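PDB 5EJY: myosin-I heavy chain from Dictyostelium discoideum, which is an actin-based motor with ATPase activity that acts in the early steps of phagocytosis and in adhesion, represented here by the first MyTH4-FERM unit of its tail. Local coordinates for residues A[232-237]-A[311-316]; A[203-208]-A[213-218]. All blocks are in the same frame, centred on the assembly; numbering follows the deposited sequence.

Overall arrangement
Both contacts belong to the first FERM region of the myosin VII tail, and their centres lie about 14 Å apart. Interaction 2 pairs strands 201-207 and 212-217, the opening hairpin of the ubiquitin-like lobe; a short connection then leads into helix 223-233, whose C-terminal end and the turn after it supply one half of interaction 1. The other half lies on helix 304-322, in the central FERM lobe, so interaction 1 joins the two lobes. F313 links the contacts: its CE1 lies 3.7 Å from A207 CB, and its carbonyl O is 2.7 Å from T208 OG1, a probable hydrogen bond. R233 CD also packs against L215 CD2 at 3.8 Å.

Interaction 1 (A[232-237]-A[311-316])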
loop_
_atom_site.group_PDB
_atom_site.type_symbol
_atom_site.label_atom_id
_atom_site.label_comp_id
_atom_site.label_asym_id
_atom_site.label_seq_id
_atom_site.Cartn_x
_atom_site.Cartn_y
_atom_site.Cartn_z
ATOM N N GLN A 232 10.740 -4.154 -12.464
ATOM C CA GLN A 232 11.878 -3.707 -13.270
ATOM C C GLN A 232 13.199 -3.956 -12.538
ATOM O O GLN A 232 14.167 -4.461 -13.122
ATOM C CB GLN A 232 11.714 -2.230 -13.639
ATOM C CG GLN A 232 12.910 -1.658 -14.404
ATOM C CD GLN A 232 12.638 -0.263 -14.954
ATOM O OE1 GLN A 232 11.754 0.449 -14.474
ATOM N NE2 GLN A 232 13.395 0.128 -15.974
ATOM N N ARG A 233 13.233 -3.632 -11.250
ATOM C CA ARG A 233 14.441 -3.802 -10.458
ATOM C C ARG A 233 14.838 -5.267 -10.225
ATOM O O ARG A 233 16.011 -5.562 -9.998
ATOM C CB ARG A 233 14.316 -3.055 -9.127
ATOM C CG ARG A 233 14.159 -1.545 -9.302
ATOM C CD ARG A 233 13.830 -0.886 -7.982
ATOM N NE ARG A 233 14.910 -1.112 -7.039
ATOM C CZ ARG A 233 16.019 -0.379 -6.994
ATOM N NH1 ARG A 233 16.176 0.650 -7.824
ATOM N NH2 ARG A 233 16.964 -0.673 -6.111
ATOM N N SER A 234 13.869 -6.173 -10.283
ATOM C CA SER A 234 14.147 -7.609 -10.167
ATOM C C SER A 234 14.433 -8.220 -11.527
ATOM O O SER A 234 14.682 -9.414 -11.630
ATOM C CB SER A 234 12.942 -8.332 -9.547
ATOM O OG SER A 234 12.586 -7.743 -8.314
ATOM N N ARG A 235 14.366 -7.392 -12.568
ATOM C CA ARG A 235 14.566 -7.815 -13.953
ATOM C C ARG A 235 13.489 -8.782 -14.457
ATOM O O ARG A 235 13.755 -9.662 -15.277
ATOM C CB ARG A 235 15.967 -8.412 -14.148
ATOM C CG ARG A 235 17.061 -7.618 -13.440
ATOM C CD ARG A 235 18.441 -7.892 -14.056
ATOM N NE ARG A 235 19.518 -7.236 -13.315
ATOM C CZ ARG A 235 19.911 -5.981 -13.517
ATOM N NH1 ARG A 235 19.310 -5.233 -14.441
ATOM N NH2 ARG A 235 20.907 -5.472 -12.794
ATOM N N MET A 236 12.268 -8.610 -13.961
ATOM C CA MET A 236 11.119 -9.321 -14.494
ATOM C C MET A 236 10.577 -8.496 -15.651
ATOM O O MET A 236 11.113 -7.432 -15.952
ATOM C CB MET A 236 10.045 -9.445 -13.398
ATOM C CG MET A 236 10.565 -10.124 -12.157
ATOM S SD MET A 236 9.682 -9.764 -10.612
ATOM C CE MET A 236 7.982 -10.012 -11.119
ATOM N N ARG A 237 9.502 -8.956 -16.287
ATOM C CA ARG A 237 8.790 -8.084 -17.206
ATOM C C ARG A 237 8.448 -6.826 -16.429
ATOM O O ARG A 237 8.067 -6.897 -15.261
ATOM C CB ARG A 237 7.523 -8.742 -17.751
ATOM C CG ARG A 237 7.788 -9.755 -18.850
ATOM C CD ARG A 237 6.485 -10.410 -19.277
ATOM N NE ARG A 237 5.979 -11.327 -18.254
ATOM C CZ ARG A 237 4.812 -11.956 -18.325
ATOM N NH1 ARG A 237 4.005 -11.754 -19.359
ATOM N NH2 ARG A 237 4.445 -12.783 -17.354
ATOM N N ASN A 311 8.978 -16.843 -12.487
ATOM C CA ASN A 311 8.573 -18.205 -12.146
ATOM C C ASN A 311 9.228 -18.696 -10.858
ATOM O O ASN A 311 8.589 -19.369 -10.065
ATOM C CB ASN A 311 8.811 -19.170 -13.317
ATOM C CG ASN A 311 7.887 -18.895 -14.493
ATOM O OD1 ASN A 311 6.877 -18.206 -14.357
ATOM N ND2 ASN A 311 8.224 -19.434 -15.650
ATOM N N GLU A 312 10.491 -18.337 -10.634
ATOM C CA GLU A 312 11.172 -18.684 -9.377
ATOM C C GLU A 312 10.523 -18.027 -8.158
ATOM O O GLU A 312 10.352 -18.670 -7.117
ATOM C CB GLU A 312 12.661 -18.313 -9.430
ATOM C CG GLU A 312 13.423 -18.986 -10.558
ATOM C CD GLU A 312 13.606 -20.485 -10.351
ATOM O OE1 GLU A 312 13.556 -20.952 -9.190
ATOM O OE2 GLU A 312 13.798 -21.200 -11.360
ATOM N N PHE A 313 10.177 -16.743 -8.265
ATOM C CA PHE A 313 9.453 -16.096 -7.173
ATOM C C PHE A 313 8.163 -16.888 -6.932
ATOM O O PHE A 313 7.802 -17.201 -5.788
ATOM C CB PHE A 313 9.114 -14.630 -7.510
ATOM C CG PHE A 313 10.229 -13.638 -7.196
ATOM C CD1 PHE A 313 11.054 -13.810 -6.100
ATOM C CD2 PHE A 313 10.418 -12.510 -7.998
ATOM C CE1 PHE A 313 12.071 -12.886 -5.816
ATOM C CE2 PHE A 313 11.417 -11.587 -7.719
ATOM C CZ PHE A 313 12.245 -11.775 -6.627
ATOM N N TYR A 314 7.472 -17.223 -8.011
ATOM C CA TYR A 314 6.205 -17.936 -7.862
ATOM C C TYR A 314 6.331 -19.319 -7.200
ATOM O O TYR A 314 5.508 -19.671 -6.354
ATOM C CB TYR A 314 5.443 -18.039 -9.189
ATOM C CG TYR A 314 4.213 -18.907 -9.042
ATOM C CD1 TYR A 314 3.218 -18.575 -8.124
ATOM C CD2 TYR A 314 4.063 -20.074 -9.779
ATOM C CE1 TYR A 314 2.088 -19.379 -7.955
ATOM C CE2 TYR A 314 2.922 -20.885 -9.623
ATOM C CZ TYR A 314 1.947 -20.527 -8.718
ATOM O OH TYR A 314 0.826 -21.330 -8.561
ATOM N N TYR A 315 7.341 -20.103 -7.575
ATOM C CA TYR A 315 7.515 -21.423 -6.959
ATOM C C TYR A 315 7.624 -21.322 -5.444
ATOM O O TYR A 315 7.096 -22.164 -4.728
ATOM C CB TYR A 315 8.747 -22.161 -7.499
ATOM C CG TYR A 315 8.754 -22.376 -8.989
ATOM C CD1 TYR A 315 7.579 -22.543 -9.695
ATOM C CD2 TYR A 315 9.958 -22.384 -9.698
ATOM C CE1 TYR A 315 7.594 -22.730 -11.070
ATOM C CE2 TYR A 315 9.982 -22.576 -11.062
ATOM C CZ TYR A 315 8.800 -22.747 -11.743
ATOM O OH TYR A 315 8.830 -22.931 -13.109
ATOM N N HIS A 316 8.320 -20.303 -4.948
ATOM C CA HIS A 316 8.431 -20.114 -3.502
ATOM C C HIS A 316 7.066 -19.847 -2.889
ATOM O O HIS A 316 6.749 -20.341 -1.806
ATOM C CB HIS A 316 9.364 -18.945 -3.167
ATOM C CG HIS A 316 10.792 -19.191 -3.533
ATOM N ND1 HIS A 316 11.366 -18.681 -4.677
ATOM C CD2 HIS A 316 11.762 -19.896 -2.908
ATOM C CE1 HIS A 316 12.629 -19.057 -4.740
ATOM N NE2 HIS A 316 12.896 -19.792 -3.675
#
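The sulfur of M236 meets the ring of F313 at its rim, a Met-aromatic contact made in the plane of the ring. SD lies 3.8 Å from F313 CE2, with CD2 almost as near, and 5.0 Å from the ring centroid in a direction 85° off the ring normal. It is thus SD, not the methyl CE, that makes the contact at the CD2-CE2 edge. The two side chains cross at about a right angle. M236 CG lies beside the backbone N (chi1 -57°), and a bend at the last torsion, chi3 48°, turns CE away from the line of the chain.

Van der Waals packing adds S234, whose CB stands 4.0 Å from the same F313 CE2, again near the ring plane. Its hydroxyl turns back to the last turn of the helix, where OG bonds to the carbonyl O of L230. F245, on strand 245-251, touches both M236 and F313, while V309 and E310 of helix 304-322 also pack on M236.

The chain turns sharply at this point. R235 has positive phi and ends helix 223-233 in a Schellman motif, with R235 N bonded to Q232 O at 3.0 Å; S234 and M236 thus flank the turn and both reach F313. This is the junction between the ubiquitin-like first lobe of the FERM domain and the helical central lobe, bridged by a small, largely buried patch of 92 Å².

Polar links lie around the patch rather than within it. R237 NH2 forms a salt bridge with E310 OE1, and R235 O accepts a hydrogen bond from S306 OG, about two turns before F313 on helix 304-322.

Interaction 2 (A[203-208]-A[213-218]); sequences VRITAT and KGLHID
V203 and L215 form a hydrogen-bonded pair in an antiparallel beta hairpin, the first two strands of the ubiquitin-like lobe of the FERM domain. The bonds V203 N to L215 O and L215 N to V203 O are both 2.9 Å and nearly straight. I205 and K213 repeat the pattern; there K213 N approaches I205 O from 22° off the carbonyl plane.

The tight side is the face bearing V203, I205, L215 and I217, turned toward helices 223-233 and 264-277. V203 divides its branches: CG2 rests against L215 CB, while CG1 meets I217 CD1 at 4.0 Å. I217 places CG1 between its backbone N and carbonyl carbon (chi1 67°), bringing CD1 across V203 at about a right angle. I205 CG1 packs on L215 CD1.

The face bearing R204 is looser: R204 is exposed, and G214, opposite it in the non-hydrogen-bonded pair, has no side chain to meet it. Between the strands at this level run CA-H...O contacts from R204 CA to K213 O and from G214 CA to V203 O. K213 lies at the margin of the packed face: bent at chi2 (-58°), its chain sets CE 3.9 Å from A207 CB.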
loop_
_atom_site.group_PDB
_atom_site.type_symbol
_atom_site.label_atom_id
_atom_site.label_comp_id
_atom_site.label_asym_id
_atom_site.label_seq_id
_atom_site.Cartn_x
_atom_site.Cartn_y
_atom_site.Cartn_z
ATOM N N VAL A 203 10.937 2.349 1.928
ATOM C CA VAL A 203 10.167 1.202 2.407
ATOM C C VAL A 203 10.859 -0.091 2.033
ATOM O O VAL A 203 11.516 -0.175 1.003
ATOM C CB VAL A 203 8.707 1.159 1.866
ATOM C CG1 VAL A 203 7.919 2.351 2.367
ATOM C CG2 VAL A 203 8.683 1.090 0.341
ATOM N N ARG A 204 10.694 -1.097 2.882
ATOM C CA ARG A 204 11.256 -2.407 2.640
ATOM C C ARG A 204 10.162 -3.355 2.194
ATOM O O ARG A 204 9.117 -3.456 2.843
ATOM C CB ARG A 204 11.904 -2.919 3.923
ATOM C CG ARG A 204 13.103 -2.078 4.371
ATOM C CD ARG A 204 13.269 -2.132 5.900
ATOM N NE ARG A 204 14.217 -1.131 6.390
ATOM C CZ ARG A 204 15.534 -1.301 6.389
ATOM N NH1 ARG A 204 16.049 -2.428 5.921
ATOM N NH2 ARG A 204 16.333 -0.349 6.853
ATOM N N ILE A 205 10.386 -4.038 1.079
ATOM C CA ILE A 205 9.398 -4.995 0.575
ATOM C C ILE A 205 9.988 -6.405 0.614
ATOM O O ILE A 205 11.070 -6.647 0.079
ATOM C CB ILE A 205 9.014 -4.702 -0.884
ATOM C CG1 ILE A 205 8.783 -3.198 -1.132
ATOM C CG2 ILE A 205 7.821 -5.550 -1.308
ATOM C CD1 ILE A 205 7.577 -2.635 -0.449
ATOM N N THR A 206 9.271 -7.335 1.230
ATOM C CA THR A 206 9.732 -8.715 1.288
ATOM C C THR A 206 9.336 -9.475 0.019
ATOM O O THR A 206 8.180 -9.450 -0.382
ATOM C CB THR A 206 9.107 -9.432 2.495
ATOM O OG1 THR A 206 9.406 -8.694 3.685
ATOM C CG2 THR A 206 9.651 -10.853 2.621
ATOM N N ALA A 207 10.291 -10.157 -0.604
ATOM C CA ALA A 207 9.991 -10.993 -1.764
ATOM C C ALA A 207 9.587 -12.396 -1.292
ATOM O O ALA A 207 9.730 -12.718 -0.118
ATOM C CB ALA A 207 11.195 -11.050 -2.707
ATOM N N THR A 208 9.078 -13.220 -2.197
ATOM C CA THR A 208 8.590 -14.552 -1.816
ATOM C C THR A 208 9.711 -15.467 -1.308
ATOM O O THR A 208 9.460 -16.402 -0.549
ATOM C CB THR A 208 7.849 -15.238 -2.975
ATOM O OG1 THR A 208 8.732 -15.370 -4.096
ATOM C CG2 THR A 208 6.604 -14.426 -3.393
ATOM N N LYS A 213 13.809 -6.225 -0.332
ATOM C CA LYS A 213 14.038 -5.227 -1.375
ATOM C C LYS A 213 13.726 -3.825 -0.851
ATOM O O LYS A 213 12.786 -3.641 -0.103
ATOM C CB LYS A 213 13.150 -5.495 -2.585
ATOM C CG LYS A 213 13.065 -6.946 -3.016
ATOM C CD LYS A 213 14.406 -7.525 -3.350
ATOM C CE LYS A 213 14.231 -8.953 -3.862
ATOM N NZ LYS A 213 15.529 -9.595 -4.215
ATOM N N GLY A 214 14.520 -2.834 -1.231
ATOM C CA GLY A 214 14.247 -1.473 -0.801
ATOM C C GLY A 214 13.650 -0.655 -1.934
ATOM O O GLY A 214 14.037 -0.834 -3.074
ATOM N N LEU A 215 12.690 0.215 -1.628
ATOM C CA LEU A 215 12.205 1.189 -2.601
ATOM C C LEU A 215 12.189 2.586 -1.994
ATOM O O LEU A 215 11.853 2.766 -0.820
ATOM C CB LEU A 215 10.794 0.846 -3.085
ATOM C CG LEU A 215 10.512 -0.426 -3.888
ATOM C CD1 LEU A 215 8.994 -0.561 -4.133
ATOM C CD2 LEU A 215 11.292 -0.442 -5.214
ATOM N N HIS A 216 12.554 3.574 -2.797
ATOM C CA HIS A 216 12.395 4.964 -2.400
ATOM C C HIS A 216 11.143 5.508 -3.064
ATOM O O HIS A 216 11.039 5.526 -4.295
ATOM C CB HIS A 216 13.630 5.794 -2.777
ATOM C CG HIS A 216 14.839 5.460 -1.961
ATOM N ND1 HIS A 216 15.736 4.480 -2.327
ATOM C CD2 HIS A 216 15.279 5.949 -0.777
ATOM C CE1 HIS A 216 16.684 4.388 -1.410
ATOM N NE2 HIS A 216 16.428 5.268 -0.458
ATOM N N ILE A 217 10.187 5.938 -2.246
ATOM C CA ILE A 217 8.908 6.406 -2.764
ATOM C C ILE A 217 8.547 7.800 -2.253
ATOM O O ILE A 217 9.242 8.371 -1.396
ATOM C CB ILE A 217 7.743 5.420 -2.395
ATOM C CG1 ILE A 217 7.481 5.401 -0.887
ATOM C CG2 ILE A 217 8.066 3.997 -2.866
ATOM C CD1 ILE A 217 6.262 4.516 -0.495
ATOM N N ASP A 218 7.456 8.349 -2.781
ATOM C CA ASP A 218 6.917 9.585 -2.232
ATOM C C ASP A 218 5.489 9.408 -1.744
ATOM O O ASP A 218 4.915 8.301 -1.839
ATOM C CB ASP A 218 7.105 10.800 -3.177
ATOM C CG ASP A 218 6.216 10.763 -4.416
ATOM O OD1 ASP A 218 5.219 10.015 -4.469
ATOM O OD2 ASP A 218 6.520 11.525 -5.369
#